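Long-range contacts in aspartate aminotransferase (Leishmania major, PDB 4H51), which probably catalyses, with pyridoxal 5'-phosphate as cofactor, the reversible transfer of the amino group of L-aspartate to 2-oxoglutarate: residues K69-L74 / A310-L315; P139-D144 / A186-S191; E214-M219 / A251-E256. All coordinates share one frame; numbering follows the deposited sequence.

Contact 1 of 3, residues K69-L74 / A310-L315; sequences KAEQLL and ARLAHL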
loop_
_atom_site.group_PDB
_atom_site.type_symbol
_atom_site.label_atom_id
_atom_site.label_comp_id
_atom_site.label_asym_id
_atom_site.label_seq_id
_atom_site.Cartn_x
_atom_site.Cartn_y
_atom_site.Cartn_z
ATOM N N LYS B 69 -1.182 1.523 -24.759
ATOM C CA LYS B 69 -1.248 0.249 -25.472
ATOM C C LYS B 69 -1.422 -0.924 -24.520
ATOM O O LYS B 69 -2.161 -1.856 -24.802
ATOM C CB LYS B 69 0.016 -0.059 -26.266
ATOM C CG LYS B 69 0.245 0.755 -27.517
ATOM C CD LYS B 69 1.199 0.000 -28.436
ATOM C CE LYS B 69 1.538 0.813 -29.660
ATOM N NZ LYS B 69 2.594 0.108 -30.427
ATOM N N ALA B 70 -0.683 -0.895 -23.422
ATOM C CA ALA B 70 -0.772 -1.939 -22.401
ATOM C C ALA B 70 -2.146 -1.977 -21.712
ATOM O O ALA B 70 -2.622 -3.075 -21.333
ATOM C CB ALA B 70 0.361 -1.767 -21.371
ATOM N N GLU B 71 -2.801 -0.828 -21.516
ATOM C CA GLU B 71 -4.134 -0.863 -20.916
ATOM C C GLU B 71 -5.091 -1.668 -21.826
ATOM O O GLU B 71 -5.885 -2.482 -21.338
ATOM C CB GLU B 71 -4.714 0.539 -20.632
ATOM C CG GLU B 71 -4.155 1.276 -19.407
ATOM C CD GLU B 71 -4.918 1.024 -18.095
ATOM O OE1 GLU B 71 -5.751 0.098 -18.041
ATOM O OE2 GLU B 71 -4.696 1.769 -17.092
ATOM N N GLN B 72 -5.018 -1.458 -23.122
ATOM C CA GLN B 72 -5.916 -2.192 -24.029
ATOM C C GLN B 72 -5.630 -3.681 -24.069
ATOM O O GLN B 72 -6.552 -4.515 -24.130
ATOM C CB GLN B 72 -5.832 -1.621 -25.447
ATOM C CG GLN B 72 -6.940 -2.123 -26.361
ATOM C CD GLN B 72 -8.361 -1.840 -25.866
ATOM O OE1 GLN B 72 -8.767 -0.691 -25.681
ATOM N NE2 GLN B 72 -9.140 -2.907 -25.691
ATOM N N LEU B 73 -4.349 -4.028 -24.065
ATOM C CA LEU B 73 -3.967 -5.431 -24.112
ATOM C C LEU B 73 -4.428 -6.151 -22.849
ATOM O O LEU B 73 -4.921 -7.269 -22.921
ATOM C CB LEU B 73 -2.455 -5.573 -24.368
ATOM C CG LEU B 73 -2.086 -4.984 -25.752
ATOM C CD1 LEU B 73 -0.572 -5.017 -25.894
ATOM C CD2 LEU B 73 -2.830 -5.687 -26.920
ATOM N N LEU B 74 -4.337 -5.494 -21.692
ATOM C CA LEU B 74 -4.846 -6.085 -20.436
ATOM C C LEU B 74 -6.356 -6.256 -20.441
ATOM O O LEU B 74 -6.891 -7.275 -19.967
ATOM C CB LEU B 74 -4.473 -5.224 -19.207
ATOM C CG LEU B 74 -3.120 -5.393 -18.571
ATOM C CD1 LEU B 74 -3.052 -4.439 -17.367
ATOM C CD2 LEU B 74 -2.962 -6.845 -18.135
ATOM N N ALA B 310 1.391 -3.298 -11.642
ATOM C CA ALA B 310 2.302 -4.448 -11.845
ATOM C C ALA B 310 1.975 -5.154 -13.158
ATOM O O ALA B 310 2.854 -5.528 -13.883
ATOM C CB ALA B 310 2.196 -5.419 -10.680
ATOM N N ARG B 311 0.708 -5.296 -13.449
ATOM C CA ARG B 311 0.305 -5.948 -14.706
ATOM C C ARG B 311 0.656 -5.090 -15.908
ATOM O O ARG B 311 1.184 -5.601 -16.907
ATOM C CB ARG B 311 -1.173 -6.273 -14.672
ATOM C CG ARG B 311 -1.549 -7.429 -13.742
ATOM C CD ARG B 311 -2.982 -7.896 -14.059
ATOM N NE ARG B 311 -3.566 -8.646 -12.950
ATOM C CZ ARG B 311 -3.274 -9.905 -12.658
ATOM N NH1 ARG B 311 -2.479 -10.635 -13.455
ATOM N NH2 ARG B 311 -3.831 -10.448 -11.584
ATOM N N LEU B 312 0.365 -3.786 -15.843
ATOM C CA LEU B 312 0.790 -2.902 -16.909
ATOM C C LEU B 312 2.317 -2.982 -17.149
ATOM O O LEU B 312 2.794 -3.154 -18.281
ATOM C CB LEU B 312 0.398 -1.442 -16.632
ATOM C CG LEU B 312 -1.091 -1.038 -16.708
ATOM C CD1 LEU B 312 -1.314 0.367 -16.133
ATOM C CD2 LEU B 312 -1.625 -1.149 -18.154
ATOM N N ALA B 313 3.075 -2.842 -16.073
ATOM C CA ALA B 313 4.539 -2.835 -16.161
ATOM C C ALA B 313 5.063 -4.162 -16.632
ATOM O O ALA B 313 5.991 -4.259 -17.445
ATOM C CB ALA B 313 5.138 -2.497 -14.819
ATOM N N HIS B 314 4.479 -5.239 -16.136
ATOM C CA HIS B 314 4.905 -6.544 -16.634
ATOM C C HIS B 314 4.755 -6.697 -18.139
ATOM O O HIS B 314 5.676 -7.203 -18.837
ATOM C CB HIS B 314 4.155 -7.685 -15.958
ATOM C CG HIS B 314 4.524 -9.007 -16.548
ATOM N ND1 HIS B 314 3.695 -9.702 -17.352
ATOM C CD2 HIS B 314 5.743 -9.684 -16.560
ATOM C CE1 HIS B 314 4.318 -10.808 -17.790
ATOM N NE2 HIS B 314 5.575 -10.808 -17.299
ATOM N N LEU B 315 3.592 -6.288 -18.655
ATOM C CA LEU B 315 3.327 -6.357 -20.093
ATOM C C LEU B 315 4.353 -5.565 -20.885
ATOM O O LEU B 315 4.865 -6.067 -21.921
ATOM C CB LEU B 315 1.901 -5.895 -20.460
ATOM C CG LEU B 315 0.721 -6.862 -20.366
ATOM C CD1 LEU B 315 -0.523 -6.124 -20.887
ATOM C CD2 LEU B 315 0.901 -8.143 -21.206
#
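Ala70 and Leu312 mark the crossing of two helices, with CA atoms 5.8 Å apart. The axes of 69-74 and 310-315 approach to 9.3 Å at an angle of 107°, so contact is confined to about one turn of each helix. No hydrogen bond spans the two segments; the interface is van der Waals packing, mostly of leucine methyls on side chains and on the backbone of 69-74.

Leu312 fills the centre with its CD2 methyl, which lies 3.8 Å from Ala70 CB and 3.6 Å from Glu71 N, pressing onto the helix backbone; Glu71 CG packs on it too. Leu312 CD2 also meets Leu74 CD1 at 3.7 Å, the two leucine side chains standing nearly at right angles.

Helices 65-76 and 307-318 are brought together from sequence regions 236 residues apart in this class I aminotransferase, at the edge of the dimer interface: Leu75 of the second subunit packs on Glu71, and Tyr81 of the second subunit on Leu312.

A second group forms around Leu315, whose CD1 touches Leu74 CG at 3.6 Å and rests 3.7 Å from Ala70 O. Leu74 and Leu315 share a first torsion of -84°, which sets CG beside the backbone N; in Leu74 both methyls reach the other helix, in Leu315 only CD1. Leu74 CD1 meets Arg311 CB at 3.8 Å, while the Arg311 guanidinium makes a cation-pi contact with Tyr89.

Polar interactions lie at the flank. In the Glu71 conformer described, OE2 hydrogen-bonds to Tyr81 of the second subunit and to His308; a second deposited conformer makes this arrangement less certain.

Contact 2 of 3, residues P139-D144 / A186-S191; sequences PIYLSD and AAPDGS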
loop_
_atom_site.group_PDB
_atom_site.type_symbol
_atom_site.label_atom_id
_atom_site.label_comp_id
_atom_site.label_asym_id
_atom_site.label_seq_id
_atom_site.Cartn_x
_atom_site.Cartn_y
_atom_site.Cartn_z
ATOM N N PRO B 139 23.335 3.588 13.437
ATOM C CA PRO B 139 22.998 4.728 12.570
ATOM C C PRO B 139 22.494 4.284 11.214
ATOM O O PRO B 139 22.975 3.269 10.654
ATOM C CB PRO B 139 24.324 5.512 12.446
ATOM C CG PRO B 139 25.373 4.656 13.022
ATOM C CD PRO B 139 24.790 3.418 13.614
ATOM N N ILE B 140 21.546 5.052 10.678
ATOM C CA ILE B 140 21.112 4.904 9.327
ATOM C C ILE B 140 21.346 6.264 8.716
ATOM O O ILE B 140 20.902 7.286 9.281
ATOM C CB ILE B 140 19.655 4.364 9.208
ATOM C CG1 ILE B 140 19.172 4.281 7.770
ATOM C CG2 ILE B 140 18.664 5.230 10.011
ATOM C CD1 ILE B 140 18.026 3.274 7.613
ATOM N N TYR B 141 22.054 6.268 7.578
ATOM C CA TYR B 141 22.530 7.479 6.968
ATOM C C TYR B 141 21.777 7.924 5.729
ATOM O O TYR B 141 21.569 7.163 4.810
ATOM C CB TYR B 141 24.005 7.322 6.624
ATOM C CG TYR B 141 24.935 7.472 7.783
ATOM C CD1 TYR B 141 25.277 6.391 8.609
ATOM C CD2 TYR B 141 25.533 8.681 8.025
ATOM C CE1 TYR B 141 26.123 6.574 9.683
ATOM C CE2 TYR B 141 26.408 8.869 9.062
ATOM C CZ TYR B 141 26.697 7.825 9.895
ATOM O OH TYR B 141 27.595 8.080 10.903
ATOM N N LEU B 142 21.443 9.206 5.707
ATOM C CA LEU B 142 20.831 9.867 4.574
ATOM C C LEU B 142 21.795 10.901 3.988
ATOM O O LEU B 142 22.603 11.454 4.695
ATOM C CB LEU B 142 19.570 10.577 5.070
ATOM C CG LEU B 142 18.464 9.735 5.732
ATOM C CD1 LEU B 142 17.283 10.622 6.156
ATOM C CD2 LEU B 142 17.988 8.661 4.758
ATOM N N SER B 143 21.681 11.190 2.699
ATOM C CA SER B 143 22.483 12.223 2.079
ATOM C C SER B 143 22.071 13.630 2.576
ATOM O O SER B 143 20.907 13.918 2.864
ATOM C CB SER B 143 22.414 12.134 0.548
ATOM O OG SER B 143 21.099 12.367 0.065
ATOM N N ASP B 144 23.066 14.494 2.655
ATOM C CA ASP B 144 22.878 15.912 2.906
ATOM C C ASP B 144 22.858 16.693 1.613
ATOM O O ASP B 144 23.894 16.972 1.043
ATOM C CB ASP B 144 24.047 16.419 3.743
ATOM C CG ASP B 144 23.998 17.933 3.965
ATOM O OD1 ASP B 144 22.879 18.504 3.937
ATOM O OD2 ASP B 144 25.086 18.526 4.089
ATOM N N ALA B 186 33.896 7.470 9.122
ATOM C CA ALA B 186 33.711 7.867 10.524
ATOM C C ALA B 186 32.547 7.109 11.182
ATOM O O ALA B 186 32.511 6.908 12.388
ATOM C CB ALA B 186 33.503 9.378 10.637
ATOM N N ALA B 187 31.616 6.645 10.378
ATOM C CA ALA B 187 30.532 5.822 10.866
ATOM C C ALA B 187 31.068 4.537 11.442
ATOM O O ALA B 187 32.047 3.978 10.959
ATOM C CB ALA B 187 29.574 5.526 9.741
ATOM N N PRO B 188 30.419 4.041 12.486
ATOM C CA PRO B 188 30.822 2.745 13.004
ATOM C C PRO B 188 30.602 1.681 11.956
ATOM O O PRO B 188 29.698 1.813 11.125
ATOM C CB PRO B 188 29.870 2.502 14.189
ATOM C CG PRO B 188 28.760 3.453 13.988
ATOM C CD PRO B 188 29.276 4.611 13.202
ATOM N N ASP B 189 31.438 0.652 11.972
ATOM C CA ASP B 189 31.268 -0.459 11.052
ATOM C C ASP B 189 29.881 -1.022 11.202
ATOM O O ASP B 189 29.326 -1.042 12.300
ATOM C CB ASP B 189 32.229 -1.586 11.372
ATOM C CG ASP B 189 33.651 -1.312 10.944
ATOM O OD1 ASP B 189 34.066 -0.172 10.731
ATOM O OD2 ASP B 189 34.394 -2.289 10.853
ATOM N N GLY B 190 29.315 -1.495 10.098
ATOM C CA GLY B 190 27.992 -2.064 10.110
ATOM C C GLY B 190 26.870 -1.046 10.294
ATOM O O GLY B 190 25.906 -1.346 10.968
ATOM N N SER B 191 27.013 0.145 9.736
ATOM C CA SER B 191 25.927 1.104 9.662
ATOM C C SER B 191 25.122 0.907 8.358
ATOM O O SER B 191 25.527 0.145 7.463
ATOM C CB SER B 191 26.442 2.520 9.712
ATOM O OG SER B 191 27.129 2.780 10.924
#
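Pro139 and Ser191 bring the two backbones closest, with CA atoms 5.5 Å apart. From there the chains diverge: 139-144 runs on into strand 140-144, while 186-191 is an irregular turn that leaves helical geometry at Ala187 and passes through Gly190, which has a positive phi. No hydrogen bond joins the two segments. Just beyond the turn, Val192 bonds to the backbone of Pro139 and Tyr141, so the contact sits where a loop becomes a strand.

That loop delivers helix 177-186 into strand 192-196, which lies parallel to 140-144 in the central mixed sheet of the fold-type I aminotransferase. The side chains therefore pack at one end of two neighbouring parallel strands.

Pro139 presents its ring carbon CG to two partners: Pro188 CG at 3.7 Å, where the pyrrolidine rings meet at a slant, and Ser191 OG at 3.3 Å. The serine hydroxyl is engaged within its own turn, Ser191 OG donating to Pro188 O over 2.8 Å. The C=O...donor angle is 140° and the donor is tilted 22° from the carbonyl plane; this bond holds the hydroxyl turned back into its own loop, beside Pro139 CG.

Tyr141 reaches out of the strand to the turn. Its first torsion of -78° puts the ring on the side of the backbone N, and the outer part of the ring, CE1 and OH, packs against Ala187, whose CB is 3.4 Å from Tyr141 OH and 3.6 Å from Tyr141 CE1. Ser191 CB comes in at the ring edge, near its plane, 4.1 Å from Tyr141 CE1. Phe193, in the adjacent strand, stacks with this ring.

Contact 3 of 3, residues E214-M219 / A251-E256; sequences EIASLM and ARRGIE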
loop_
_atom_site.group_PDB
_atom_site.type_symbol
_atom_site.label_atom_id
_atom_site.label_comp_id
_atom_site.label_asym_id
_atom_site.label_seq_id
_atom_site.Cartn_x
_atom_site.Cartn_y
_atom_site.Cartn_z
ATOM N N GLU B 214 34.881 3.972 -5.688
ATOM C CA GLU B 214 35.501 4.276 -4.378
ATOM C C GLU B 214 34.490 4.099 -3.248
ATOM O O GLU B 214 34.837 3.575 -2.209
ATOM C CB GLU B 214 36.040 5.678 -4.313
ATOM C CG GLU B 214 37.290 5.899 -5.146
ATOM C CD GLU B 214 37.977 7.230 -4.802
ATOM O OE1 GLU B 214 38.214 7.524 -3.605
ATOM O OE2 GLU B 214 38.261 8.009 -5.736
ATOM N N ILE B 215 33.228 4.466 -3.493
ATOM C CA ILE B 215 32.200 4.311 -2.452
ATOM C C ILE B 215 31.969 2.829 -2.174
ATOM O O ILE B 215 31.816 2.424 -1.015
ATOM C CB ILE B 215 30.879 4.949 -2.861
ATOM C CG1 ILE B 215 31.017 6.464 -2.971
ATOM C CG2 ILE B 215 29.786 4.644 -1.804
ATOM C CD1 ILE B 215 29.924 7.085 -3.813
ATOM N N ALA B 216 31.949 2.006 -3.223
ATOM C CA ALA B 216 31.823 0.546 -3.017
ATOM C C ALA B 216 32.958 0.010 -2.150
ATOM O O ALA B 216 32.704 -0.775 -1.250
ATOM C CB ALA B 216 31.745 -0.216 -4.323
ATOM N N SER B 217 34.195 0.383 -2.437
ATOM C CA SER B 217 35.325 -0.077 -1.634
ATOM C C SER B 217 35.179 0.270 -0.143
ATOM O O SER B 217 35.505 -0.538 0.725
ATOM C CB SER B 217 36.627 0.545 -2.139
ATOM O OG SER B 217 36.887 0.090 -3.427
ATOM N N LEU B 218 34.710 1.469 0.132
ATOM C CA LEU B 218 34.504 1.922 1.512
ATOM C C LEU B 218 33.360 1.173 2.188
ATOM O O LEU B 218 33.456 0.824 3.386
ATOM C CB LEU B 218 34.185 3.415 1.526
ATOM C CG LEU B 218 35.316 4.323 1.081
ATOM C CD1 LEU B 218 34.867 5.756 1.239
ATOM C CD2 LEU B 218 36.576 4.071 1.907
ATOM N N MET B 219 32.275 0.915 1.456
ATOM C CA MET B 219 31.148 0.164 2.042
ATOM C C MET B 219 31.548 -1.269 2.394
ATOM O O MET B 219 31.076 -1.836 3.394
ATOM C CB MET B 219 29.918 0.124 1.093
ATOM C CG MET B 219 29.370 1.523 0.762
ATOM S SD MET B 219 28.577 2.202 2.224
ATOM C CE MET B 219 28.411 3.925 1.736
ATOM N N ALA B 251 26.795 -4.954 -6.931
ATOM C CA ALA B 251 26.501 -6.394 -7.001
ATOM C C ALA B 251 27.760 -7.122 -7.400
ATOM O O ALA B 251 28.129 -8.089 -6.768
ATOM C CB ALA B 251 25.406 -6.686 -8.033
ATOM N N ARG B 252 28.387 -6.675 -8.492
ATOM C CA ARG B 252 29.562 -7.347 -9.041
ATOM C C ARG B 252 30.659 -7.410 -8.003
ATOM O O ARG B 252 31.397 -8.409 -7.968
ATOM C CB ARG B 252 30.106 -6.678 -10.301
ATOM N N ARG B 253 30.743 -6.388 -7.124
ATOM C CA ARG B 253 31.787 -6.379 -6.109
ATOM C C ARG B 253 31.401 -7.019 -4.764
ATOM O O ARG B 253 32.158 -6.909 -3.808
ATOM C CB ARG B 253 32.342 -4.965 -5.915
ATOM C CG ARG B 253 33.162 -4.584 -7.153
ATOM C CD ARG B 253 33.965 -3.349 -6.977
ATOM N NE ARG B 253 34.853 -3.455 -5.814
ATOM C CZ ARG B 253 35.363 -2.397 -5.210
ATOM N NH1 ARG B 253 35.072 -1.165 -5.666
ATOM N NH2 ARG B 253 36.108 -2.547 -4.134
ATOM N N GLY B 254 30.270 -7.718 -4.727
ATOM C CA GLY B 254 29.945 -8.610 -3.598
ATOM C C GLY B 254 29.187 -7.945 -2.451
ATOM O O GLY B 254 29.114 -8.493 -1.356
ATOM N N ILE B 255 28.620 -6.776 -2.692
ATOM C CA ILE B 255 27.832 -6.060 -1.678
ATOM C C ILE B 255 26.437 -6.680 -1.667
ATOM O O ILE B 255 25.857 -6.938 -2.757
ATOM C CB ILE B 255 27.784 -4.546 -1.995
ATOM C CG1 ILE B 255 29.200 -3.979 -1.824
ATOM C CG2 ILE B 255 26.749 -3.780 -1.105
ATOM C CD1 ILE B 255 29.408 -2.528 -2.195
ATOM N N GLU B 256 25.890 -6.949 -0.469
ATOM C CA GLU B 256 24.505 -7.391 -0.334
ATOM C C GLU B 256 23.529 -6.231 -0.493
ATOM O O GLU B 256 22.975 -5.724 0.498
ATOM C CB GLU B 256 24.311 -8.116 0.990
ATOM C CG GLU B 256 24.952 -9.495 0.925
ATOM C CD GLU B 256 24.884 -10.236 2.236
ATOM O OE1 GLU B 256 24.870 -9.578 3.303
ATOM O OE2 GLU B 256 24.871 -11.474 2.206
#
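Arg253 crosses from the end of helix 245-252 to Ser217 on helix 209-221, and its course can be traced atom by atom. CB already heads for the other helix. CB, CG, CD and NE form the span, none of them within 4.2 Å of 214-219. The chain is extended at chi2 and bends at the CG-CD bond (chi3 56°), which turns the guanidinium end, CZ with NH1 and NH2, onto Ser217.

At the tip, NH1 and NH2 grip one atom together. Ser217 OG lies at the guanidinium edge, in its plane; Arg253 NH2 donates to Ser217 OG over 2.8 Å with an N-H...O angle of 156°, and Arg253 NH1 over 3.1 Å with a more bent geometry. Two donors converge on one oxygen, aiming the end of the guanidinium at it. Arg253 NH1 also comes 3.7 Å from Ala216 CB and makes a weak bond to Asn213.

Gly254, with positive phi, is the C-prime residue of a Schellman motif in which Ile255 N bonds to Phe250 O. The motif ends the helix and redirects the chain toward strand 258-262, so the contact joins helices of successive beta-alpha-beta crossovers.

Ile255 follows with an apolar contact: its CD1 methyl packs 3.9 Å from Ala216 CB and 4.3 Å from Met219 CB. Val226, in strand 225-230, touches both Ile255 and Met219.

How the contacts relate
Contacts 2 and 3 are neighbours: their centres are 15 Å apart and their nearest atoms about 6 Å, without touching. They follow in series along the chain, and His224 touches both Ala187 of contact 2 and Met219 of contact 3. Contact 1 closes a longer span that includes both, yet it is remote in space, its centre 40 Å from that of contact 2, on the opposite side of the chain's centre, and 35 Å from that of contact 3. The cofactor is bound covalently to Lys265 as a pyridoxal phosphate Schiff base. Met267, two residues beyond Lys265, touches Ala313, so helix 307-318, which carries one side of contact 1, also packs on the loop bearing the cofactor.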